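Local coordinates for cytochrome P450 (Rhodococcus erythropolis, PDB 3WEC), which hydroxylates the quinoline nitrogen of aurachin alkaloids as a heme-dependent monooxygenase, a step essential for their antibiotic activity, at residues A[83-89]-A[185-190]. Sequence-based numbering, arbitrary orientation.
With AUI (3-[(2E,6E,9R)-9-hydroxy-3,7,11-trimethyldodeca-2,6,10-trien-1-yl]-2-methylquinolin-4(1H)-one), chain C.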
loop_
_atom_site.group_PDB
_atom_site.type_symbol
_atom_site.label_atom_id
_atom_site.label_comp_id
_atom_site.label_asym_id
_atom_site.label_seq_id
_atom_site.Cartn_x
_atom_site.Cartn_y
_atom_site.Cartn_z
ATOM N N GLU A 83 6.608 5.917 -23.724
ATOM C CA GLU A 83 7.597 5.143 -22.975
ATOM C C GLU A 83 7.091 3.727 -22.630
ATOM O O GLU A 83 5.888 3.508 -22.482
ATOM C CB GLU A 83 7.954 5.906 -21.694
ATOM C CG GLU A 83 9.343 5.635 -21.132
ATOM C CD GLU A 83 10.456 6.211 -21.991
ATOM O OE1 GLU A 83 10.244 7.262 -22.654
ATOM O OE2 GLU A 83 11.547 5.598 -22.008
ATOM N N ASP A 84 8.007 2.771 -22.507
ATOM C CA ASP A 84 7.651 1.389 -22.152
ATOM C C ASP A 84 7.256 1.318 -20.668
ATOM O O ASP A 84 7.843 2.007 -19.860
ATOM C CB ASP A 84 8.854 0.463 -22.365
ATOM C CG ASP A 84 9.017 -0.042 -23.804
ATOM O OD1 ASP A 84 8.310 0.374 -24.763
ATOM O OD2 ASP A 84 9.897 -0.913 -23.966
ATOM N N MET A 85 6.265 0.489 -20.330
ATOM C CA MET A 85 5.945 0.144 -18.936
ATOM C C MET A 85 7.151 -0.387 -18.174
ATOM O O MET A 85 7.818 -1.290 -18.646
ATOM C CB MET A 85 4.842 -0.932 -18.866
ATOM C CG MET A 85 3.398 -0.440 -18.961
ATOM S SD MET A 85 2.913 0.764 -17.706
ATOM C CE MET A 85 2.828 -0.215 -16.199
ATOM N N PRO A 86 7.416 0.159 -16.973
ATOM C CA PRO A 86 8.359 -0.385 -15.991
ATOM C C PRO A 86 7.786 -1.687 -15.429
ATOM O O PRO A 86 6.589 -1.925 -15.601
ATOM C CB PRO A 86 8.375 0.697 -14.906
ATOM C CG PRO A 86 7.039 1.338 -15.007
ATOM C CD PRO A 86 6.753 1.379 -16.464
ATOM N N PRO A 87 8.616 -2.538 -14.799
ATOM C CA PRO A 87 8.063 -3.741 -14.141
ATOM C C PRO A 87 6.984 -3.353 -13.126
ATOM O O PRO A 87 7.205 -2.508 -12.264
ATOM C CB PRO A 87 9.257 -4.345 -13.403
ATOM C CG PRO A 87 10.460 -3.744 -14.025
ATOM C CD PRO A 87 10.061 -2.398 -14.566
ATOM N N PHE A 88 5.814 -3.954 -13.276
ATOM C CA PHE A 88 4.650 -3.567 -12.502
ATOM C C PHE A 88 3.775 -4.787 -12.193
ATOM O O PHE A 88 3.455 -5.576 -13.104
ATOM C CB PHE A 88 3.886 -2.489 -13.279
ATOM C CG PHE A 88 2.648 -1.984 -12.594
ATOM C CD1 PHE A 88 1.430 -1.988 -13.263
ATOM C CD2 PHE A 88 2.692 -1.496 -11.291
ATOM C CE1 PHE A 88 0.287 -1.509 -12.644
ATOM C CE2 PHE A 88 1.541 -1.028 -10.666
ATOM C CZ PHE A 88 0.337 -1.037 -11.345
ATOM N N LEU A 89 3.455 -4.953 -10.901
ATOM C CA LEU A 89 2.446 -5.921 -10.426
ATOM C C LEU A 89 1.192 -5.742 -11.257
ATOM O O LEU A 89 0.700 -4.626 -11.392
ATOM C CB LEU A 89 2.072 -5.657 -8.958
ATOM C CG LEU A 89 2.435 -6.510 -7.737
ATOM C CD1 LEU A 89 1.460 -6.183 -6.605
ATOM C CD2 LEU A 89 2.436 -8.006 -7.999
ATOM N N VAL A 185 7.693 -2.165 -7.514
ATOM C CA VAL A 185 6.831 -2.833 -8.452
ATOM C C VAL A 185 5.339 -2.655 -8.026
ATOM O O VAL A 185 4.439 -3.025 -8.745
ATOM C CB VAL A 185 7.351 -4.302 -8.518
ATOM C CG1 VAL A 185 6.272 -5.384 -8.654
ATOM C CG2 VAL A 185 8.515 -4.414 -9.522
ATOM N N LEU A 186 5.095 -1.983 -6.914
ATOM C CA LEU A 186 3.712 -1.666 -6.491
ATOM C C LEU A 186 3.238 -0.439 -7.255
ATOM O O LEU A 186 2.078 -0.259 -7.476
ATOM C CB LEU A 186 3.644 -1.308 -4.980
ATOM C CG LEU A 186 2.550 -1.897 -4.035
ATOM C CD1 LEU A 186 2.554 -1.193 -2.688
ATOM C CD2 LEU A 186 1.145 -2.048 -4.656
ATOM N N ASP A 187 4.157 0.434 -7.630
ATOM C CA ASP A 187 3.734 1.689 -8.206
ATOM C C ASP A 187 4.167 1.750 -9.670
ATOM O O ASP A 187 5.053 0.989 -10.112
ATOM C CB ASP A 187 4.262 2.851 -7.338
ATOM C CG ASP A 187 3.458 4.170 -7.496
ATOM O OD1 ASP A 187 2.594 4.334 -8.393
ATOM O OD2 ASP A 187 3.752 5.108 -6.730
ATOM N N ILE A 188 3.526 2.630 -10.433
ATOM C CA ILE A 188 3.969 2.908 -11.785
ATOM C C ILE A 188 4.956 4.073 -11.740
ATOM O O ILE A 188 4.650 5.112 -11.165
ATOM C CB ILE A 188 2.783 3.252 -12.725
ATOM C CG1 ILE A 188 1.617 2.268 -12.509
ATOM C CG2 ILE A 188 3.264 3.331 -14.184
ATOM C CD1 ILE A 188 0.547 2.310 -13.592
ATOM N N ASN A 189 6.114 3.909 -12.385
ATOM C CA ASN A 189 7.132 4.955 -12.462
ATOM C C ASN A 189 7.907 4.822 -13.753
ATOM O O ASN A 189 8.662 3.854 -13.912
ATOM C CB ASN A 189 8.120 4.844 -11.306
ATOM C CG ASN A 189 8.900 6.141 -11.065
ATOM O OD1 ASN A 189 8.704 6.794 -10.056
ATOM N ND2 ASN A 189 9.781 6.511 -11.986
ATOM N N PHE A 190 7.726 5.791 -14.653
ATOM C CA PHE A 190 8.419 5.845 -15.920
ATOM C C PHE A 190 9.695 6.651 -15.795
ATOM O O PHE A 190 10.225 7.161 -16.789
ATOM C CB PHE A 190 7.537 6.533 -16.949
ATOM C CG PHE A 190 6.376 5.727 -17.384
ATOM C CD1 PHE A 190 6.471 4.908 -18.490
ATOM C CD2 PHE A 190 5.172 5.798 -16.692
ATOM C CE1 PHE A 190 5.384 4.147 -18.898
ATOM C CE2 PHE A 190 4.080 5.043 -17.092
ATOM C CZ PHE A 190 4.185 4.212 -18.194
HETATM O O13 AUI C . -4.496 -2.113 -6.256
HETATM C C1 AUI C . -3.789 -2.180 -5.224
HETATM C C4 AUI C . -3.254 -3.493 -4.815
HETATM C C5 AUI C . -3.508 -4.632 -5.573
HETATM C C6 AUI C . -2.978 -5.861 -5.182
HETATM C C7 AUI C . -2.178 -5.888 -4.031
HETATM C C8 AUI C . -1.888 -4.769 -3.247
HETATM C C9 AUI C . -2.396 -3.527 -3.597
HETATM N N10 AUI C . -2.101 -2.403 -2.873
HETATM C C3 AUI C . -2.568 -1.174 -3.176
HETATM C C11 AUI C . -2.210 0.033 -2.323
HETATM C C2 AUI C . -3.447 -0.990 -4.378
HETATM C C12 AUI C . -3.953 0.380 -4.740
HETATM C C14 AUI C . -2.763 1.242 -5.176
HETATM C C15 AUI C . -1.757 1.112 -6.081
HETATM C C26 AUI C . -1.506 -0.077 -6.988
HETATM C C16 AUI C . -0.806 2.281 -6.111
HETATM C C17 AUI C . -0.709 3.076 -7.411
HETATM C C18 AUI C . -1.269 2.351 -8.603
HETATM C C19 AUI C . -1.562 2.899 -9.804
HETATM C C27 AUI C . -1.325 4.342 -10.175
HETATM C C20 AUI C . -2.107 1.977 -10.866
HETATM C C21 AUI C . -3.623 1.751 -10.833
HETATM O O28 AUI C . -3.874 0.679 -11.733
HETATM C C22 AUI C . -4.216 1.306 -9.512
HETATM C C23 AUI C . -4.593 0.049 -9.148
HETATM C C24 AUI C . -5.190 -0.098 -7.791
HETATM C C25 AUI C . -4.471 -1.241 -9.945
#
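Ile188 lies across one face of the Phe88 ring, its CG1 3.8 Å from the ring centroid and 15° off the ring normal, a CH-pi contact at the tight end. With CG anti to the backbone N (chi1 -180°), the Phe88 ring is carried back to 185-190 although its CB points away; Leu186 O then meets the ring edge, 3.3 Å from CE2. The backbones are joined beside this ring by a single hydrogen bond, from Leu89 N to Val185 O, nearly straight at 166° and in the carbonyl plane. Val185 packs its two methyls separately, CG1 against Leu89 CG and CG2 4.0 Å from Pro87 CB.

Phe190, backed by helix 73-81, marks the transition. Pro86 CD sits over one face of the Phe190 ring, 4.1 Å from its centroid, and Met85 SD approaches obliquely, 3.7 Å from Phe190 CZ, as a Met-aromatic contact. The Glu83-Asp84 end is the solvent side: Glu83 lays its CB 3.7 Å from Phe190 CD1, while its carboxylate leads away.

At the buried end, the Asp187 carboxylate accepts backbone hydrogen bonds from Gly398 and Leu399, tying in a third loop. Phe88 CZ and Ile188 CD1 both reach C20 of the bound aurachin intermediate, at 3.9 and 3.8 Å respectively. The two loops thus form a substrate-pocket wall beside the ligand's isoprenoid chain, consistent with the B-C and F-G regions of the cytochrome P450 fold.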